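Side-chain contacts in MccF (Escherichia coli, PDB 4IIY), which serves as the microcin C7 self-immunity protein and probably acts as a hydrolase of the S66 carboxypeptidase family: residues B[103-108]-B[131-136]; B[47-52]-B[148-153]; B[89-92]-B[96-99]; B[65-70]-B[166-171]. The protein carries 1 engineered substitution. All coordinates share one frame; numbering follows the deposited sequence.

Contact 1. Residues B[103-108]-B[131-136]; sequences ELVYNP and YDAIIA
Val105, on helix 94-105, and the next residue, Tyr106, close on Ala133 and Ile134 of the short helix 131-136. The backbones come nearest at Val105 and Ile134, whose CA atoms are 6.3 Å apart. Val105 straddles the gap with both of its methyls. With CG1 anti to the backbone N (chi1 175°), that methyl is carried against the backbone of the facing helix, 3.7 Å from Ala133 O and 3.8 Å from Ile134 N, while it also meets Ala133 CB. The other methyl, CG2, turns to the Ile134 side chain and reaches its CG1 at 4.0 Å; the two branched chains cross at about a right angle, and a methyl meets a methylene. Tyr106 joins in by a different route. Its CA-CB bond leads away from the helix, but chi1 of -59° puts CG beside the backbone N, and with chi2 at -28° the ring edge is brought to Ala133. CE1 is 3.6 Å from Ala133 CB, which lies close to the plane of the ring, so the alanine methyl touches a ring edge and not the pi face. The phenol OH does not bond within the two segments: it is hydrogen-bonded to Asp130 OD2, and the other oxygen of the same carboxylate accepts the Ala133 N-H. Asp130 thus links the phenol to the first turn of helix 131-136. Val105 also touches Ile113 of strand 110-115 and Ile134 touches Ile154 of helix 148-158, so this partly buried pair of helices joins the sheet to a third helix.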
loop_
_atom_site.group_PDB
_atom_site.type_symbol
_atom_site.label_atom_id
_atom_site.label_comp_id
_atom_site.label_asym_id
_atom_site.label_seq_id
_atom_site.Cartn_x
_atom_site.Cartn_y
_atom_site.Cartn_z
ATOM N N GLU B 103 2.190 11.574 -25.877
ATOM C CA GLU B 103 1.713 11.833 -27.234
ATOM C C GLU B 103 0.397 12.606 -27.246
ATOM O O GLU B 103 0.145 13.404 -28.147
ATOM C CB GLU B 103 1.600 10.532 -28.023
ATOM C CG GLU B 103 2.951 9.983 -28.438
ATOM C CD GLU B 103 2.841 8.688 -29.218
ATOM O OE1 GLU B 103 1.708 8.198 -29.395
ATOM O OE2 GLU B 103 3.886 8.161 -29.649
ATOM N N LEU B 104 -0.435 12.402 -26.234
ATOM C CA LEU B 104 -1.659 13.180 -26.121
ATOM C C LEU B 104 -1.349 14.619 -25.717
ATOM O O LEU B 104 -1.980 15.552 -26.217
ATOM C CB LEU B 104 -2.641 12.525 -25.145
ATOM C CG LEU B 104 -3.081 11.104 -25.508
ATOM C CD1 LEU B 104 -4.000 10.552 -24.426
ATOM C CD2 LEU B 104 -3.761 11.046 -26.869
ATOM N N VAL B 105 -0.379 14.801 -24.823
ATOM C CA VAL B 105 0.038 16.146 -24.436
ATOM C C VAL B 105 0.549 16.937 -25.649
ATOM O O VAL B 105 0.338 18.149 -25.738
ATOM C CB VAL B 105 1.117 16.106 -23.325
ATOM C CG1 VAL B 105 1.635 17.511 -23.021
ATOM C CG2 VAL B 105 0.559 15.432 -22.064
ATOM N N TYR B 106 1.200 16.241 -26.581
ATOM C CA TYR B 106 1.805 16.893 -27.747
ATOM C C TYR B 106 0.784 17.286 -28.810
ATOM O O TYR B 106 1.109 18.021 -29.744
ATOM C CB TYR B 106 2.834 15.972 -28.406
ATOM C CG TYR B 106 3.984 15.537 -27.530
ATOM C CD1 TYR B 106 4.432 16.326 -26.480
ATOM C CD2 TYR B 106 4.627 14.329 -27.764
ATOM C CE1 TYR B 106 5.492 15.912 -25.679
ATOM C CE2 TYR B 106 5.675 13.909 -26.973
ATOM C CZ TYR B 106 6.107 14.706 -25.935
ATOM O OH TYR B 106 7.155 14.303 -25.143
ATOM N N ASN B 107 -0.437 16.779 -28.696
ATOM C CA ASN B 107 -1.462 17.003 -29.711
ATOM C C ASN B 107 -2.220 18.309 -29.451
ATOM O O ASN B 107 -2.990 18.405 -28.500
ATOM C CB ASN B 107 -2.429 15.811 -29.723
ATOM C CG ASN B 107 -3.400 15.850 -30.890
ATOM O OD1 ASN B 107 -3.762 16.920 -31.378
ATOM N ND2 ASN B 107 -3.831 14.675 -31.340
ATOM N N PRO B 108 -2.020 19.326 -30.309
ATOM C CA PRO B 108 -2.612 20.636 -30.004
ATOM C C PRO B 108 -4.134 20.667 -30.130
ATOM O O PRO B 108 -4.760 21.616 -29.652
ATOM C CB PRO B 108 -1.981 21.559 -31.055
ATOM C CG PRO B 108 -1.700 20.659 -32.200
ATOM C CD PRO B 108 -1.314 19.322 -31.605
ATOM N N TYR B 131 7.099 16.685 -18.398
ATOM C CA TYR B 131 6.555 17.757 -17.568
ATOM C C TYR B 131 6.682 19.119 -18.242
ATOM O O TYR B 131 5.790 19.949 -18.128
ATOM C CB TYR B 131 7.184 17.752 -16.168
ATOM C CG TYR B 131 6.859 16.462 -15.465
ATOM C CD1 TYR B 131 5.569 16.207 -15.033
ATOM C CD2 TYR B 131 7.811 15.476 -15.295
ATOM C CE1 TYR B 131 5.237 15.014 -14.423
ATOM C CE2 TYR B 131 7.488 14.270 -14.688
ATOM C CZ TYR B 131 6.198 14.044 -14.255
ATOM O OH TYR B 131 5.850 12.849 -13.655
ATOM N N ASP B 132 7.783 19.342 -18.954
ATOM C CA ASP B 132 7.951 20.610 -19.653
ATOM C C ASP B 132 6.855 20.804 -20.695
ATOM O O ASP B 132 6.332 21.906 -20.856
ATOM C CB ASP B 132 9.329 20.691 -20.313
ATOM C CG ASP B 132 10.449 20.874 -19.309
ATOM O OD1 ASP B 132 10.177 21.347 -18.186
ATOM O OD2 ASP B 132 11.607 20.555 -19.655
ATOM N N ALA B 133 6.489 19.736 -21.397
ATOM C CA ALA B 133 5.442 19.825 -22.412
ATOM C C ALA B 133 4.077 20.056 -21.763
ATOM O O ALA B 133 3.234 20.761 -22.316
ATOM C CB ALA B 133 5.422 18.581 -23.283
ATOM N N ILE B 134 3.859 19.467 -20.590
ATOM C CA ILE B 134 2.618 19.679 -19.847
ATOM C C ILE B 134 2.494 21.144 -19.448
ATOM O O ILE B 134 1.422 21.743 -19.554
ATOM C CB ILE B 134 2.555 18.774 -18.606
ATOM C CG1 ILE B 134 2.434 17.315 -19.048
ATOM C CG2 ILE B 134 1.383 19.160 -17.709
ATOM C CD1 ILE B 134 2.610 16.307 -17.927
ATOM N N ILE B 135 3.598 21.734 -19.008
ATOM C CA ILE B 135 3.598 23.144 -18.647
ATOM C C ILE B 135 3.354 24.033 -19.864
ATOM O O ILE B 135 2.603 25.008 -19.787
ATOM C CB ILE B 135 4.914 23.526 -17.956
ATOM C CG1 ILE B 135 4.988 22.855 -16.583
ATOM C CG2 ILE B 135 5.044 25.042 -17.828
ATOM C CD1 ILE B 135 6.373 22.836 -15.980
ATOM N N ALA B 136 3.968 23.680 -20.988
ATOM C CA ALA B 136 3.850 24.479 -22.209
ATOM C C ALA B 136 2.460 24.377 -22.831
ATOM O O ALA B 136 1.999 25.303 -23.502
ATOM C CB ALA B 136 4.911 24.056 -23.225
#

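Contact 2. Residues B[47-52]-B[148-153]; sequences GFFSSS and TALLAG
Phe49 and Ser51 meet a single side chain of helix 148-158, that of Leu150, and the leucine uses one methyl for both. The first segment enters as the end of strand 45-49, which runs parallel to its sheet neighbours, strands 76-79 and 110-115. Gly47 is paired there through backbone bonds with Cys112 and Met114 of strand 110-115. Phe48 comes next and touches Leu77 of strand 76-79, whereas Phe49 sends its ring toward the helix. The first torsion of Phe49 (chi1 67°) sets CG between the backbone N and the carbonyl carbon, and the ring projects across the gap to meet Leu150 from the opposite direction. Its CE1 stands 3.7 Å from Leu150 CD1, with CZ of the same ring farther off, at 4.2 Å from that methyl. Elsewhere the phenylalanine ring makes an edge-to-face contact with Phe101. Ser51 follows, with its CB in the plane of the Phe49 ring, beside the edge. Leu150 CD1 is 3.9 Å from Ser51 CB and equally 3.9 Å from Ser51 OG, a packing distance with no bond. Leu150 reaches this notch because its CD1 is anti to CA (chi2 -172°), making the chain an extended probe. The helix starts just beyond Ala145, the engineered residue at the predicted nucleophile position; the side chain of Ser51 is about 9 Å from that of Ala145, and also about 9 Å from the bound glutamyl sulfamoyl inosine. No hydrogen bond joins the two segments: this small buried contact is van der Waals packing round one methyl, and each segment has its hydrogen bonds elsewhere.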
loop_
_atom_site.group_PDB
_atom_site.type_symbol
_atom_site.label_atom_id
_atom_site.label_comp_id
_atom_site.label_asym_id
_atom_site.label_seq_id
_atom_site.Cartn_x
_atom_site.Cartn_y
_atom_site.Cartn_z
ATOM N N GLY B 47 -8.796 13.135 -25.640
ATOM C CA GLY B 47 -7.930 11.996 -25.900
ATOM C C GLY B 47 -7.928 11.072 -24.704
ATOM O O GLY B 47 -8.012 11.553 -23.578
ATOM N N PHE B 48 -7.844 9.765 -24.926
ATOM C CA PHE B 48 -7.839 8.839 -23.801
ATOM C C PHE B 48 -6.626 7.918 -23.791
ATOM O O PHE B 48 -6.077 7.570 -24.849
ATOM C CB PHE B 48 -9.169 8.078 -23.679
ATOM C CG PHE B 48 -9.584 7.300 -24.907
ATOM C CD1 PHE B 48 -9.044 6.056 -25.170
ATOM C CD2 PHE B 48 -10.559 7.795 -25.767
ATOM C CE1 PHE B 48 -9.464 5.308 -26.266
ATOM C CE2 PHE B 48 -10.978 7.055 -26.874
ATOM C CZ PHE B 48 -10.424 5.816 -27.127
ATOM N N PHE B 49 -6.202 7.545 -22.583
ATOM C CA PHE B 49 -4.987 6.758 -22.392
ATOM C C PHE B 49 -5.220 5.661 -21.358
ATOM O O PHE B 49 -6.086 5.796 -20.486
ATOM C CB PHE B 49 -3.833 7.662 -21.933
ATOM C CG PHE B 49 -4.031 8.236 -20.558
ATOM C CD1 PHE B 49 -3.451 7.637 -19.455
ATOM C CD2 PHE B 49 -4.835 9.343 -20.362
ATOM C CE1 PHE B 49 -3.658 8.148 -18.188
ATOM C CE2 PHE B 49 -5.034 9.863 -19.104
ATOM C CZ PHE B 49 -4.452 9.257 -18.011
ATOM N N SER B 50 -4.440 4.587 -21.454
ATOM C CA SER B 50 -4.518 3.457 -20.530
ATOM C C SER B 50 -3.187 3.309 -19.789
ATOM O O SER B 50 -2.264 2.626 -20.249
ATOM C CB SER B 50 -4.855 2.176 -21.295
ATOM O OG SER B 50 -6.078 2.305 -22.016
ATOM N N SER B 51 -3.091 3.959 -18.634
ATOM C CA SER B 51 -1.835 3.982 -17.886
ATOM C C SER B 51 -1.622 2.749 -17.014
ATOM O O SER B 51 -0.556 2.599 -16.408
ATOM C CB SER B 51 -1.713 5.249 -17.034
ATOM O OG SER B 51 -2.758 5.360 -16.072
ATOM N N SER B 52 -2.607 1.855 -16.960
ATOM C CA SER B 52 -2.464 0.637 -16.168
ATOM C C SER B 52 -3.224 -0.541 -16.793
ATOM O O SER B 52 -2.728 -1.155 -17.747
ATOM C CB SER B 52 -2.874 0.887 -14.710
ATOM O OG SER B 52 -2.483 -0.187 -13.872
ATOM N N THR B 148 -4.727 8.499 -9.706
ATOM C CA THR B 148 -4.251 9.419 -8.684
ATOM C C THR B 148 -2.743 9.649 -8.752
ATOM O O THR B 148 -2.267 10.761 -8.539
ATOM C CB THR B 148 -4.581 8.866 -7.281
ATOM O OG1 THR B 148 -5.999 8.794 -7.103
ATOM C CG2 THR B 148 -3.996 9.742 -6.173
ATOM N N ALA B 149 -1.972 8.600 -9.020
ATOM C CA ALA B 149 -0.520 8.777 -9.053
ATOM C C ALA B 149 -0.118 9.843 -10.077
ATOM O O ALA B 149 0.776 10.658 -9.821
ATOM C CB ALA B 149 0.181 7.457 -9.336
ATOM N N LEU B 150 -0.778 9.841 -11.231
ATOM C CA LEU B 150 -0.528 10.841 -12.269
ATOM C C LEU B 150 -1.107 12.205 -11.924
ATOM O O LEU B 150 -0.458 13.228 -12.134
ATOM C CB LEU B 150 -1.089 10.398 -13.616
ATOM C CG LEU B 150 -0.642 9.037 -14.126
ATOM C CD1 LEU B 150 -1.127 8.861 -15.552
ATOM C CD2 LEU B 150 0.882 8.885 -14.049
ATOM N N LEU B 151 -2.328 12.242 -11.400
ATOM C CA LEU B 151 -2.959 13.517 -11.067
ATOM C C LEU B 151 -2.138 14.252 -10.020
ATOM O O LEU B 151 -1.860 15.453 -10.156
ATOM C CB LEU B 151 -4.375 13.296 -10.542
ATOM C CG LEU B 151 -5.353 12.593 -11.487
ATOM C CD1 LEU B 151 -6.648 12.270 -10.765
ATOM C CD2 LEU B 151 -5.635 13.426 -12.737
ATOM N N ALA B 152 -1.758 13.530 -8.970
ATOM C CA ALA B 152 -0.978 14.119 -7.888
ATOM C C ALA B 152 0.456 14.419 -8.336
ATOM O O ALA B 152 1.009 15.474 -8.009
ATOM C CB ALA B 152 -0.987 13.205 -6.674
ATOM N N GLY B 153 1.067 13.492 -9.062
ATOM C CA GLY B 153 2.432 13.676 -9.513
ATOM C C GLY B 153 2.592 14.851 -10.464
ATOM O O GLY B 153 3.557 15.616 -10.379
#

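Contact 3. Residues B[89-92]-B[96-99]; sequences YRSG and ERAQ
Gly92 and Glu96, their CA atoms 5.7 Å apart, bring the loop after strand 76-79 back against the first turns of helix 94-105, with the Gly92 backbone almost fully extended. This loop-to-helix junction of a beta-alpha unit also faces the second subunit. Arg97 carries most of the contact. Bent at chi3 (-77°), it turns NE to Gly92 O at 2.9 Å; the N-H...O angle is 140°, and the donor stands above the carbonyl plane. Arg90 CB covers one face of the same guanidinium. Arg90 NH1 and Arg97 NH2 lie 3.5 Å apart because both converge on Glu280 of the second subunit, which makes a salt bridge to each. Arg90 NE is further paired with Asp87. A leucine in place of Arg97 would probably leave Gly92 O without this donor and Glu280 of the second subunit with one cation fewer. Glu96 OE1, hydrogen-bonded to Thr93 N, presses to 3.3 Å from Gly92 CA, where a side chain would clash. Ser91 OG, bonded to Ser50 O, touches the aliphatic part of Arg97, 3.2 Å from CD.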
loop_
_atom_site.group_PDB
_atom_site.type_symbol
_atom_site.label_atom_id
_atom_site.label_comp_id
_atom_site.label_asym_id
_atom_site.label_seq_id
_atom_site.Cartn_x
_atom_site.Cartn_y
_atom_site.Cartn_z
ATOM N N TYR B 89 -1.296 -8.019 -17.488
ATOM C CA TYR B 89 -1.992 -7.253 -16.458
ATOM C C TYR B 89 -2.009 -5.747 -16.721
ATOM O O TYR B 89 -2.605 -4.990 -15.951
ATOM C CB TYR B 89 -1.325 -7.497 -15.102
ATOM C CG TYR B 89 0.102 -6.972 -14.999
ATOM C CD1 TYR B 89 0.378 -5.741 -14.408
ATOM C CD2 TYR B 89 1.169 -7.710 -15.489
ATOM C CE1 TYR B 89 1.685 -5.263 -14.311
ATOM C CE2 TYR B 89 2.473 -7.244 -15.398
ATOM C CZ TYR B 89 2.730 -6.022 -14.801
ATOM O OH TYR B 89 4.030 -5.564 -14.705
ATOM N N ARG B 90 -1.343 -5.315 -17.786
ATOM C CA ARG B 90 -1.197 -3.889 -18.072
ATOM C C ARG B 90 -1.300 -3.667 -19.580
ATOM O O ARG B 90 -1.332 -4.634 -20.352
ATOM C CB ARG B 90 0.142 -3.373 -17.534
ATOM C CG ARG B 90 1.336 -4.105 -18.108
ATOM C CD ARG B 90 2.653 -3.696 -17.457
ATOM N NE ARG B 90 3.773 -4.277 -18.192
ATOM C CZ ARG B 90 5.051 -3.997 -17.969
ATOM N NH1 ARG B 90 5.408 -3.176 -16.991
ATOM N NH2 ARG B 90 5.985 -4.550 -18.737
ATOM N N SER B 91 -1.358 -2.411 -20.005
ATOM C CA SER B 91 -1.528 -2.083 -21.417
ATOM C C SER B 91 -0.227 -2.123 -22.210
ATOM O O SER B 91 -0.263 -2.202 -23.443
ATOM C CB SER B 91 -2.103 -0.689 -21.532
ATOM O OG SER B 91 -1.279 0.191 -20.792
ATOM N N GLY B 92 0.913 -2.059 -21.523
ATOM C CA GLY B 92 2.202 -2.042 -22.193
ATOM C C GLY B 92 3.305 -1.825 -21.180
ATOM O O GLY B 92 3.035 -1.752 -19.969
ATOM N N GLU B 96 6.260 2.448 -22.730
ATOM C CA GLU B 96 5.169 2.535 -23.703
ATOM C C GLU B 96 4.013 3.364 -23.143
ATOM O O GLU B 96 3.421 4.195 -23.842
ATOM C CB GLU B 96 4.664 1.142 -24.092
ATOM C CG GLU B 96 5.562 0.389 -25.067
ATOM C CD GLU B 96 5.029 -1.000 -25.405
ATOM O OE1 GLU B 96 4.545 -1.720 -24.506
ATOM O OE2 GLU B 96 5.078 -1.384 -26.593
ATOM N N ARG B 97 3.680 3.136 -21.874
ATOM C CA ARG B 97 2.568 3.846 -21.254
ATOM C C ARG B 97 2.882 5.329 -21.078
ATOM O O ARG B 97 2.022 6.190 -21.298
ATOM C CB ARG B 97 2.166 3.172 -19.942
ATOM C CG ARG B 97 1.440 1.846 -20.165
ATOM C CD ARG B 97 1.125 1.151 -18.856
ATOM N NE ARG B 97 2.303 0.499 -18.291
ATOM C CZ ARG B 97 2.621 0.488 -16.999
ATOM N NH1 ARG B 97 1.868 1.121 -16.103
ATOM N NH2 ARG B 97 3.709 -0.159 -16.607
ATOM N N ALA B 98 4.117 5.646 -20.704
ATOM C CA ALA B 98 4.500 7.052 -20.604
ATOM C C ALA B 98 4.422 7.734 -21.969
ATOM O O ALA B 98 3.941 8.856 -22.082
ATOM C CB ALA B 98 5.890 7.192 -20.008
ATOM N N GLN B 99 4.881 7.031 -23.001
ATOM C CA GLN B 99 4.817 7.560 -24.364
ATOM C C GLN B 99 3.374 7.816 -24.794
ATOM O O GLN B 99 3.076 8.831 -25.428
ATOM C CB GLN B 99 5.450 6.569 -25.346
ATOM C CG GLN B 99 6.947 6.333 -25.181
ATOM C CD GLN B 99 7.428 5.049 -25.860
ATOM O OE1 GLN B 99 6.737 4.472 -26.707
ATOM N NE2 GLN B 99 8.619 4.597 -25.483
#

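Contact 4. Residues B[65-70]-B[166-171]; sequences RGVEFL and PALIPS
Leu168 extends from helix 168-172 to the flank of helix 60-72, where it meets Gly66, Val67 and Leu70. The backbones are closest at Gly66 and Ile169, with CA atoms 5.8 Å apart; glycine permits this, because a CB there would run into Leu168 O. The leucine chain leaves its CA alongside the other helix and not straight at it. CB itself touches nothing across the gap, and CG, placed anti to the backbone N (chi1 177°), serves to carry the fork outward to the partner helix. The two methyls then divide the work. CD1 settles over the helix backbone, 3.7 Å from Gly66 O and 4.0 Å from Val67 N, and in the same position meets Leu70 CD1 at 3.7 Å. That carbonyl oxygen already accepts the Leu70 N-H within its own helix, so the methyl covers an engaged polar atom. CD2 meets Val67 instead, 4.0 Å from its CG2. Both Val67 and Leu70 cross obliquely to the leucine. Behind Leu168 the turn is closed twice: Ala167 N donates to Ser171 OG (3.0 Å), and Ser171 N donates to Ala167 O (2.9 Å). Pro170, in this same turn, touches the bound glutamyl sulfamoyl inosine, although the Leu168 side chain itself is about 11 Å from it. Arg62, from an earlier turn of helix 60-72, also reaches the carbonyls of Ile169 and Pro170, while backbone hydrogen bonds of Leu168 with Ser115 and of Ile169 with Thr116 join this weakly bonded turn to the end of strand 110-115 and the residue after it.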
loop_
_atom_site.group_PDB
_atom_site.type_symbol
_atom_site.label_atom_id
_atom_site.label_comp_id
_atom_site.label_asym_id
_atom_site.label_seq_id
_atom_site.Cartn_x
_atom_site.Cartn_y
_atom_site.Cartn_z
ATOM N N ARG B 65 -19.516 1.332 -25.163
ATOM C CA ARG B 65 -20.658 2.099 -24.672
ATOM C C ARG B 65 -20.231 3.504 -24.206
ATOM O O ARG B 65 -20.919 4.486 -24.472
ATOM C CB ARG B 65 -21.398 1.339 -23.564
ATOM C CG ARG B 65 -22.622 2.070 -23.020
ATOM C CD ARG B 65 -23.489 1.169 -22.138
ATOM N NE ARG B 65 -22.715 0.518 -21.087
ATOM C CZ ARG B 65 -22.436 -0.784 -21.041
ATOM N NH1 ARG B 65 -22.866 -1.611 -21.998
ATOM N NH2 ARG B 65 -21.710 -1.255 -20.035
ATOM N N GLY B 66 -19.101 3.602 -23.510
ATOM C CA GLY B 66 -18.602 4.898 -23.062
ATOM C C GLY B 66 -18.184 5.806 -24.210
ATOM O O GLY B 66 -18.459 7.012 -24.191
ATOM N N VAL B 67 -17.513 5.235 -25.203
ATOM C CA VAL B 67 -17.155 5.977 -26.412
ATOM C C VAL B 67 -18.405 6.555 -27.084
ATOM O O VAL B 67 -18.470 7.748 -27.398
ATOM C CB VAL B 67 -16.378 5.080 -27.390
ATOM C CG1 VAL B 67 -16.323 5.710 -28.786
ATOM C CG2 VAL B 67 -14.967 4.796 -26.846
ATOM N N GLU B 68 -19.402 5.704 -27.287
ATOM C CA GLU B 68 -20.637 6.134 -27.928
ATOM C C GLU B 68 -21.333 7.211 -27.108
ATOM O O GLU B 68 -21.882 8.170 -27.660
ATOM C CB GLU B 68 -21.574 4.946 -28.142
ATOM C CG GLU B 68 -22.873 5.316 -28.846
ATOM C CD GLU B 68 -23.703 4.106 -29.228
ATOM O OE1 GLU B 68 -24.918 4.271 -29.473
ATOM O OE2 GLU B 68 -23.141 2.992 -29.291
ATOM N N PHE B 69 -21.310 7.067 -25.786
ATOM C CA PHE B 69 -21.940 8.046 -24.911
ATOM C C PHE B 69 -21.354 9.445 -25.126
ATOM O O PHE B 69 -22.087 10.420 -25.315
ATOM C CB PHE B 69 -21.828 7.616 -23.439
ATOM C CG PHE B 69 -22.492 8.567 -22.483
ATOM C CD1 PHE B 69 -23.827 8.418 -22.142
ATOM C CD2 PHE B 69 -21.782 9.617 -21.923
ATOM C CE1 PHE B 69 -24.439 9.304 -21.270
ATOM C CE2 PHE B 69 -22.391 10.499 -21.048
ATOM C CZ PHE B 69 -23.721 10.340 -20.726
ATOM N N LEU B 70 -20.033 9.554 -25.105
ATOM C CA LEU B 70 -19.410 10.858 -25.282
ATOM C C LEU B 70 -19.536 11.384 -26.713
ATOM O O LEU B 70 -19.695 12.590 -26.917
ATOM C CB LEU B 70 -17.950 10.852 -24.821
ATOM C CG LEU B 70 -17.709 10.690 -23.318
ATOM C CD1 LEU B 70 -16.205 10.637 -23.033
ATOM C CD2 LEU B 70 -18.377 11.799 -22.520
ATOM N N PRO B 166 -14.394 11.428 -13.799
ATOM C CA PRO B 166 -14.657 10.279 -14.668
ATOM C C PRO B 166 -13.475 9.742 -15.461
ATOM O O PRO B 166 -12.677 10.499 -16.025
ATOM C CB PRO B 166 -15.699 10.823 -15.651
ATOM C CG PRO B 166 -16.444 11.839 -14.874
ATOM C CD PRO B 166 -15.492 12.410 -13.849
ATOM N N ALA B 167 -13.405 8.414 -15.504
ATOM C CA ALA B 167 -12.609 7.667 -16.468
ATOM C C ALA B 167 -13.575 7.061 -17.482
ATOM O O ALA B 167 -14.701 6.680 -17.146
ATOM C CB ALA B 167 -11.788 6.586 -15.771
ATOM N N LEU B 168 -13.141 6.970 -18.729
ATOM C CA LEU B 168 -14.036 6.645 -19.824
ATOM C C LEU B 168 -14.834 5.362 -19.604
ATOM O O LEU B 168 -16.063 5.353 -19.760
ATOM C CB LEU B 168 -13.227 6.578 -21.114
ATOM C CG LEU B 168 -13.970 6.167 -22.389
ATOM C CD1 LEU B 168 -15.065 7.146 -22.726
ATOM C CD2 LEU B 168 -12.977 6.016 -23.545
ATOM N N ILE B 169 -14.142 4.295 -19.237
ATOM C CA ILE B 169 -14.770 2.981 -19.156
ATOM C C ILE B 169 -15.681 2.817 -17.927
ATOM O O ILE B 169 -16.886 2.593 -18.074
ATOM C CB ILE B 169 -13.728 1.839 -19.325
ATOM C CG1 ILE B 169 -13.053 1.951 -20.699
ATOM C CG2 ILE B 169 -14.382 0.476 -19.125
ATOM C CD1 ILE B 169 -11.931 0.946 -20.926
ATOM N N PRO B 170 -15.142 2.950 -16.706
ATOM C CA PRO B 170 -16.042 2.747 -15.564
ATOM C C PRO B 170 -17.096 3.844 -15.459
ATOM O O PRO B 170 -18.235 3.562 -15.099
ATOM C CB PRO B 170 -15.097 2.781 -14.352
ATOM C CG PRO B 170 -13.913 3.564 -14.814
ATOM C CD PRO B 170 -13.759 3.219 -16.279
ATOM N N SER B 171 -16.741 5.083 -15.771
ATOM C CA SER B 171 -17.669 6.175 -15.499
ATOM C C SER B 171 -18.687 6.394 -16.612
ATOM O O SER B 171 -19.885 6.519 -16.359
ATOM C CB SER B 171 -16.909 7.478 -15.236
ATOM O OG SER B 171 -15.907 7.311 -14.248
#

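How the contacts relate
From the N terminus, contact 2 opens first, on strand 45-49, then contact 4, on helix 60-72. Contact 3 closes a very short loop at the start of helix 94-105, and contact 1 another from the far end of that helix; these two lie in series, nested inside the larger loops. Contact 2 closes at helix 148-158 and contact 4 at 166-171, so the two loops cross. Contacts 2 and 4 touch through Phe48 and Leu168, contacts 1 and 2 through Leu104, contacts 2 and 3 through probable hydrogen bonds of Ser50 O and Ser51 O with Ser91 and Arg97. Contact 2 ties strand to helix, contacts 1 and 4 helix to helix, contact 3 a loop to its own helix.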